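Local atomic coordinates of ricin B-related lectin (Polyporus squamosus, PDB entry 5MUA), a protein that binds galactose through a ricin-type beta-trefoil lectin domain and also carries a papain-like, calcium-binding domain that takes up the protease inhibitor E-64. Residues T82-Y87 and G128-W133; Y70-G75 and D93-I98. One frame throughout, in Å; residues are numbered along the deposited sequence.

Interaction 1: residues T82-Y87 and G128-W133; sequences TAIIGY and GTVVGW. With GAL (beta-D-galactopyranose), chain J.
Ile-84 lies against the backbone of Val-131 and Gly-132 where strands 82-87 and 129-133 pair antiparallel in the ricin-type beta-trefoil lectin domain. The strand directions differ by 118°, so they splay apart quickly and pair only near the start of 82-87, where Ala-83 faces Val-131 as a non-hydrogen-bonded pair with diverging side chains. Gly-132 N gives Thr-82 O a well-directed hydrogen bond of 2.8 Å in the carbonyl plane; the next one, Ile-84 N to Val-130 O, is weak at 3.3 Å.

In the conformer described here, one of two modelled, Ile-84 has CG1 anti to its carbonyl carbon (chi1 -58°), which lays this branch alongside the facing strand. CG1 approaches Val-131 C to 3.5 Å, and CD1 runs on to Gly-132 N at 3.7 Å, over a residue with no side chain to meet it. From the other strand, Val-130 brings its CG1 methyl to 4.0 Å from Ile-84 CG1. Both residues also touch Val-35 of strand 35-39, so three branched side chains from three strands meet in the buried interior, consistent with the trefoil's approximate threefold symmetry. Val-131 instead turns to Leu-120 of strand 116-120, and the hydroxyl of Thr-82 bonds to Thr-79 O.

Further along 82-87, beyond the paired end, the strand serves the sugar pocket. Ile-85 CG1 sits between the backbone N and the carbonyl carbon (chi1 63°), sending CD1 to within 3.7 Å of galactose C6. The ring of Tyr-87 lies flat beneath the apolar side of the sugar in a CH-pi stack: galactose C4 stands over the ring centre, 3.6 Å above its plane, while Tyr-87 CE2 is 3.7 Å from galactose C3.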
loop_
_atom_site.group_PDB
_atom_site.type_symbol
_atom_site.label_atom_id
_atom_site.label_comp_id
_atom_site.label_asym_id
_atom_site.label_seq_id
_atom_site.Cartn_x
_atom_site.Cartn_y
_atom_site.Cartn_z
ATOM N N THR B 82 39.864 19.275 -14.329
ATOM C CA THR B 82 39.435 19.013 -12.973
ATOM C C THR B 82 38.267 18.020 -12.933
ATOM O O THR B 82 37.326 18.162 -13.689
ATOM C CB THR B 82 38.944 20.319 -12.341
ATOM O OG1 THR B 82 40.047 21.256 -12.305
ATOM C CG2 THR B 82 38.427 20.100 -10.932
ATOM N N ALA B 83 38.357 17.047 -12.036
ATOM C CA ALA B 83 37.370 15.951 -11.974
ATOM C C ALA B 83 36.027 16.526 -11.583
ATOM O O ALA B 83 35.943 17.417 -10.705
ATOM C CB ALA B 83 37.769 14.917 -10.922
ATOM N N ILE B 84 35.002 15.920 -12.152
ATOM C CA ILE B 84 33.605 16.161 -11.768
ATOM C C ILE B 84 33.220 14.900 -10.959
ATOM O O ILE B 84 33.322 13.806 -11.473
ATOM C CB ILE B 84 32.635 16.294 -12.967
ATOM C CG1 ILE B 84 33.028 17.416 -13.935
ATOM C CG2 ILE B 84 31.194 16.469 -12.464
ATOM C CD1 ILE B 84 32.965 18.803 -13.359
ATOM N N ILE B 85 32.766 15.084 -9.723
ATOM C CA ILE B 85 32.542 14.000 -8.779
ATOM C C ILE B 85 31.133 14.123 -8.212
ATOM O O ILE B 85 30.444 15.140 -8.412
ATOM C CB ILE B 85 33.603 14.054 -7.646
ATOM C CG1 ILE B 85 33.499 15.342 -6.815
ATOM C CG2 ILE B 85 35.008 13.897 -8.234
ATOM C CD1 ILE B 85 34.451 15.480 -5.635
ATOM N N GLY B 86 30.747 13.119 -7.423
ATOM C CA GLY B 86 29.583 13.188 -6.582
ATOM C C GLY B 86 30.014 13.413 -5.135
ATOM O O GLY B 86 30.924 12.754 -4.667
ATOM N N TYR B 87 29.470 14.417 -4.469
ATOM C CA TYR B 87 29.928 14.777 -3.123
ATOM C C TYR B 87 28.673 15.052 -2.266
ATOM O O TYR B 87 27.614 15.421 -2.789
ATOM C CB TYR B 87 30.800 16.005 -3.206
ATOM C CG TYR B 87 31.791 16.190 -2.096
ATOM C CD1 TYR B 87 32.973 15.423 -2.027
ATOM C CD2 TYR B 87 31.587 17.136 -1.123
ATOM C CE1 TYR B 87 33.875 15.574 -0.998
ATOM C CE2 TYR B 87 32.496 17.285 -0.088
ATOM C CZ TYR B 87 33.654 16.514 -0.070
ATOM O OH TYR B 87 34.570 16.706 0.930
ATOM N N GLY B 128 36.236 7.632 -22.387
ATOM C CA GLY B 128 36.080 9.045 -21.899
ATOM C C GLY B 128 35.876 9.401 -20.403
ATOM O O GLY B 128 35.405 8.580 -19.662
ATOM N N THR B 129 36.263 10.614 -19.967
ATOM C CA THR B 129 36.071 11.081 -18.603
ATOM C C THR B 129 35.279 12.370 -18.583
ATOM O O THR B 129 35.122 13.030 -19.625
ATOM C CB THR B 129 37.394 11.276 -17.850
ATOM O OG1 THR B 129 38.235 12.274 -18.498
ATOM C CG2 THR B 129 38.150 9.935 -17.746
ATOM N N VAL B 130 34.803 12.781 -17.395
ATOM C CA VAL B 130 33.942 13.936 -17.296
ATOM C C VAL B 130 34.593 14.927 -16.396
ATOM O O VAL B 130 34.789 14.665 -15.222
ATOM C CB VAL B 130 32.557 13.540 -16.681
ATOM C CG1 VAL B 130 31.656 14.757 -16.617
ATOM C CG2 VAL B 130 31.922 12.431 -17.532
ATOM N N VAL B 131 34.919 16.093 -16.950
ATOM C CA VAL B 131 35.813 17.039 -16.270
ATOM C C VAL B 131 35.286 18.452 -16.450
ATOM O O VAL B 131 34.427 18.730 -17.322
ATOM C CB VAL B 131 37.269 16.991 -16.800
ATOM C CG1 VAL B 131 37.867 15.590 -16.534
ATOM C CG2 VAL B 131 37.328 17.382 -18.296
ATOM N N GLY B 132 35.803 19.368 -15.636
ATOM C CA GLY B 132 35.592 20.788 -15.906
ATOM C C GLY B 132 36.694 21.276 -16.851
ATOM O O GLY B 132 37.874 20.856 -16.723
ATOM N N TRP B 133 36.298 22.168 -17.746
ATOM C CA TRP B 133 37.197 22.704 -18.769
ATOM C C TRP B 133 36.687 24.100 -19.171
ATOM O O TRP B 133 35.485 24.378 -19.239
ATOM C CB TRP B 133 37.206 21.781 -19.992
ATOM C CG TRP B 133 38.531 21.905 -20.831
ATOM C CD1 TRP B 133 38.850 22.907 -21.748
ATOM C CD2 TRP B 133 39.649 21.054 -20.775
ATOM N NE1 TRP B 133 40.103 22.702 -22.239
ATOM C CE2 TRP B 133 40.607 21.551 -21.718
ATOM C CE3 TRP B 133 39.937 19.860 -20.082
ATOM C CZ2 TRP B 133 41.810 20.930 -21.930
ATOM C CZ3 TRP B 133 41.120 19.249 -20.279
ATOM C CH2 TRP B 133 42.078 19.782 -21.193
HETATM C C1 GAL J . 36.667 20.284 -1.487
HETATM C C2 GAL J . 35.314 20.851 -1.913
HETATM C C3 GAL J . 34.233 19.807 -2.105
HETATM C C4 GAL J . 34.788 18.678 -2.987
HETATM C C5 GAL J . 36.151 18.176 -2.442
HETATM C C6 GAL J . 36.831 17.157 -3.332
HETATM O O1 GAL J . 37.572 21.343 -1.614
HETATM O O2 GAL J . 34.875 21.767 -0.894
HETATM O O3 GAL J . 33.078 20.490 -2.657
HETATM O O4 GAL J . 34.941 19.242 -4.315
HETATM O O5 GAL J . 37.088 19.260 -2.326
HETATM O O6 GAL J . 37.993 16.691 -2.668
#

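Interaction 2: residues Y70-G75 and D93-I98; sequences YMDLAG and DNQKWI. With GAL (beta-D-galactopyranose), chain J.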
loop_
_atom_site.group_PDB
_atom_site.type_symbol
_atom_site.label_atom_id
_atom_site.label_comp_id
_atom_site.label_asym_id
_atom_site.label_seq_id
_atom_site.Cartn_x
_atom_site.Cartn_y
_atom_site.Cartn_z
ATOM N N TYR B 70 25.782 14.982 -4.809
ATOM C CA TYR B 70 25.669 16.147 -5.676
ATOM C C TYR B 70 26.839 16.218 -6.657
ATOM O O TYR B 70 27.998 16.077 -6.276
ATOM C CB TYR B 70 25.629 17.428 -4.830
ATOM C CG TYR B 70 24.295 17.560 -4.095
ATOM C CD1 TYR B 70 24.006 16.795 -2.961
ATOM C CD2 TYR B 70 23.287 18.404 -4.580
ATOM C CE1 TYR B 70 22.785 16.865 -2.337
ATOM C CE2 TYR B 70 22.094 18.558 -3.903
ATOM C CZ TYR B 70 21.839 17.770 -2.794
ATOM O OH TYR B 70 20.628 17.843 -2.221
ATOM N N MET B 71 26.520 16.523 -7.897
ATOM C CA MET B 71 27.551 16.784 -8.950
ATOM C C MET B 71 28.373 17.988 -8.476
ATOM O O MET B 71 27.827 19.052 -8.125
ATOM C CB MET B 71 26.922 17.080 -10.249
ATOM C CG MET B 71 27.919 17.192 -11.388
ATOM S SD MET B 71 27.041 17.622 -12.971
ATOM C CE MET B 71 26.477 16.035 -13.592
ATOM N N ASP B 72 29.685 17.802 -8.423
ATOM C CA ASP B 72 30.556 18.721 -7.696
ATOM C C ASP B 72 31.864 18.857 -8.518
ATOM O O ASP B 72 32.415 17.868 -9.023
ATOM C CB ASP B 72 30.759 18.102 -6.285
ATOM C CG ASP B 72 31.885 18.792 -5.418
ATOM O OD1 ASP B 72 33.070 18.838 -5.870
ATOM O OD2 ASP B 72 31.557 19.101 -4.247
ATOM N N LEU B 73 32.332 20.097 -8.662
ATOM C CA LEU B 73 33.582 20.353 -9.376
ATOM C C LEU B 73 34.712 20.282 -8.306
ATOM O O LEU B 73 34.775 21.135 -7.389
ATOM C CB LEU B 73 33.541 21.714 -10.055
ATOM C CG LEU B 73 34.791 22.049 -10.862
ATOM C CD1 LEU B 73 35.041 21.079 -12.031
ATOM C CD2 LEU B 73 34.572 23.410 -11.458
ATOM N N ALA B 74 35.502 19.224 -8.374
ATOM C CA ALA B 74 36.435 18.841 -7.320
ATOM C C ALA B 74 37.338 19.960 -6.913
ATOM O O ALA B 74 37.987 20.638 -7.751
ATOM C CB ALA B 74 37.288 17.605 -7.750
ATOM N N GLY B 75 37.338 20.254 -5.633
ATOM C CA GLY B 75 38.239 21.255 -5.100
ATOM C C GLY B 75 37.975 22.699 -5.547
ATOM O O GLY B 75 38.819 23.606 -5.323
ATOM N N ASP B 93 29.349 26.922 -4.168
ATOM C CA ASP B 93 29.061 27.324 -5.521
ATOM C C ASP B 93 29.625 26.318 -6.567
ATOM O O ASP B 93 29.221 26.356 -7.765
ATOM C CB ASP B 93 29.600 28.700 -5.763
ATOM C CG ASP B 93 28.666 29.771 -5.227
ATOM O OD1 ASP B 93 27.489 29.484 -4.935
ATOM O OD2 ASP B 93 29.126 30.897 -5.177
ATOM N N ASN B 94 30.532 25.458 -6.114
ATOM C CA ASN B 94 31.053 24.362 -6.971
ATOM C C ASN B 94 30.105 23.167 -7.006
ATOM O O ASN B 94 30.440 22.122 -7.551
ATOM C CB ASN B 94 32.441 23.894 -6.531
ATOM C CG ASN B 94 32.415 23.146 -5.179
ATOM O OD1 ASN B 94 31.694 23.549 -4.252
ATOM N ND2 ASN B 94 33.178 22.073 -5.080
ATOM N N GLN B 95 28.954 23.255 -6.375
ATOM C CA GLN B 95 27.807 22.318 -6.617
ATOM C C GLN B 95 26.598 22.982 -7.278
ATOM O O GLN B 95 25.499 22.404 -7.323
ATOM C CB GLN B 95 27.364 21.641 -5.290
ATOM C CG GLN B 95 28.539 20.903 -4.648
ATOM C CD GLN B 95 28.159 20.175 -3.401
ATOM O OE1 GLN B 95 27.041 20.384 -2.848
ATOM N NE2 GLN B 95 29.011 19.220 -3.001
ATOM N N LYS B 96 26.749 24.232 -7.718
ATOM C CA LYS B 96 25.721 24.932 -8.411
ATOM C C LYS B 96 26.131 25.071 -9.858
ATOM O O LYS B 96 27.318 25.351 -10.161
ATOM C CB LYS B 96 25.523 26.322 -7.827
ATOM C CG LYS B 96 24.904 26.276 -6.418
ATOM C CD LYS B 96 24.745 27.702 -5.868
ATOM C CE LYS B 96 23.800 27.795 -4.685
ATOM N NZ LYS B 96 24.368 27.183 -3.488
ATOM N N TRP B 97 25.145 24.864 -10.706
ATOM C CA TRP B 97 25.345 24.685 -12.160
ATOM C C TRP B 97 24.376 25.544 -12.966
ATOM O O TRP B 97 23.171 25.521 -12.708
ATOM C CB TRP B 97 25.173 23.212 -12.505
ATOM C CG TRP B 97 26.141 22.349 -11.791
ATOM C CD1 TRP B 97 25.919 21.626 -10.658
ATOM C CD2 TRP B 97 27.521 22.135 -12.124
ATOM N NE1 TRP B 97 27.055 21.029 -10.272
ATOM C CE2 TRP B 97 28.059 21.292 -11.141
ATOM C CE3 TRP B 97 28.355 22.593 -13.136
ATOM C CZ2 TRP B 97 29.398 20.842 -11.159
ATOM C CZ3 TRP B 97 29.704 22.108 -13.203
ATOM C CH2 TRP B 97 30.231 21.297 -12.214
ATOM N N ILE B 98 24.923 26.343 -13.881
ATOM C CA ILE B 98 24.173 27.239 -14.727
ATOM C C ILE B 98 23.969 26.445 -15.997
ATOM O O ILE B 98 24.944 26.081 -16.685
ATOM C CB ILE B 98 24.885 28.604 -14.979
ATOM C CG1 ILE B 98 25.019 29.377 -13.627
ATOM C CG2 ILE B 98 24.013 29.439 -15.900
ATOM C CD1 ILE B 98 25.921 30.627 -13.662
HETATM C C1 GAL J . 36.667 20.284 -1.487
HETATM C C2 GAL J . 35.314 20.851 -1.913
HETATM C C3 GAL J . 34.233 19.807 -2.105
HETATM C C4 GAL J . 34.788 18.678 -2.987
HETATM C C5 GAL J . 36.151 18.176 -2.442
HETATM C C6 GAL J . 36.831 17.157 -3.332
HETATM O O1 GAL J . 37.572 21.343 -1.614
HETATM O O2 GAL J . 34.875 21.767 -0.894
HETATM O O3 GAL J . 33.078 20.490 -2.657
HETATM O O4 GAL J . 34.941 19.242 -4.315
HETATM O O5 GAL J . 37.088 19.260 -2.326
HETATM O O6 GAL J . 37.993 16.691 -2.668
HETATM O O HOH W 1 25.048 19.823 -7.705
#
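The galactose pocket of a ricin-type lectin is built here, with Asp-72 on strand 70-73 and Asn-94 in the 3-10 turn 93-95 both gripping the sugar. The Asp-72 carboxylate is shared between the two ring hydroxyls O3 and O4: OD2 accepts from galactose O3 at 2.6 Å, and OD1 accepts from galactose O4 in a very short bond. Gly-75 N donates to galactose O4 at 2.9 Å, so O4 is both donor and acceptor; His-76 NE2 adds a further bond to the sugar.

Behind this first shell, Gln-95 NE2 donates a hydrogen bond to the anti lone pair of Asp-72 OD2 at 2.8 Å, its amide turned 72° from the carboxylate plane. The same nitrogen bonds to Arg-88 O and Gln-95 OE1 accepts from Thr-90 N, so the amide is fixed in rotation and in turn positions the carboxylate. Asn-94, its CG between the backbone N and the carbonyl carbon (chi1 70°), turns ND2 to the sugar; this nitrogen donates to galactose O3 at 2.9 Å and, almost straight, to Leu-73 O at 3.0 Å from above the carbonyl plane. Leu-73 N returns a backbone bond to Asn-94 O, also 3.0 Å.

Deeper in, Trp-97 NE1 donates a hydrogen bond of 3.0 Å to Met-71 O, the oxygen lying in the indole plane but NE1 well above the carbonyl plane. A water joins Met-71 O to Gln-95 O. In the conformer described here, one of two modelled, Met-71 SD lies over one indole face, a Met-aromatic contact 4.4 Å from the Trp-97 five-membered ring centroid. Gln-95, Lys-96 and Trp-97 spell the QxW motif of the ricin B beta-trefoil, whose glutamine and tryptophan here brace the strand that carries the galactose-binding aspartate.

Both contacts are mainly buried: Ile-84, Val-130 and Trp-97 lie inside, while the pocket ends Tyr-87, Ala-74 and Gly-75 reach the surface. They share one sheet, strand 82-87 pairing with strand 70-73 through probable hydrogen bonds from Asp-72 N to Ile-85 O and from Tyr-70 N to Tyr-87 O, both 2.8 Å. Interaction 1 joins two strands by one good backbone bond with weak neighbours and branched aliphatic packing; interaction 2 fastens a strand to a 3-10 turn and the start of the next strand, mainly through side-chain amides, a carboxylate and an indole. Galactose links them: 82-87 supplies the aromatic face under the sugar and an aliphatic contact at its C6, 70-75 with 93-98 the groups bonding its hydroxyls.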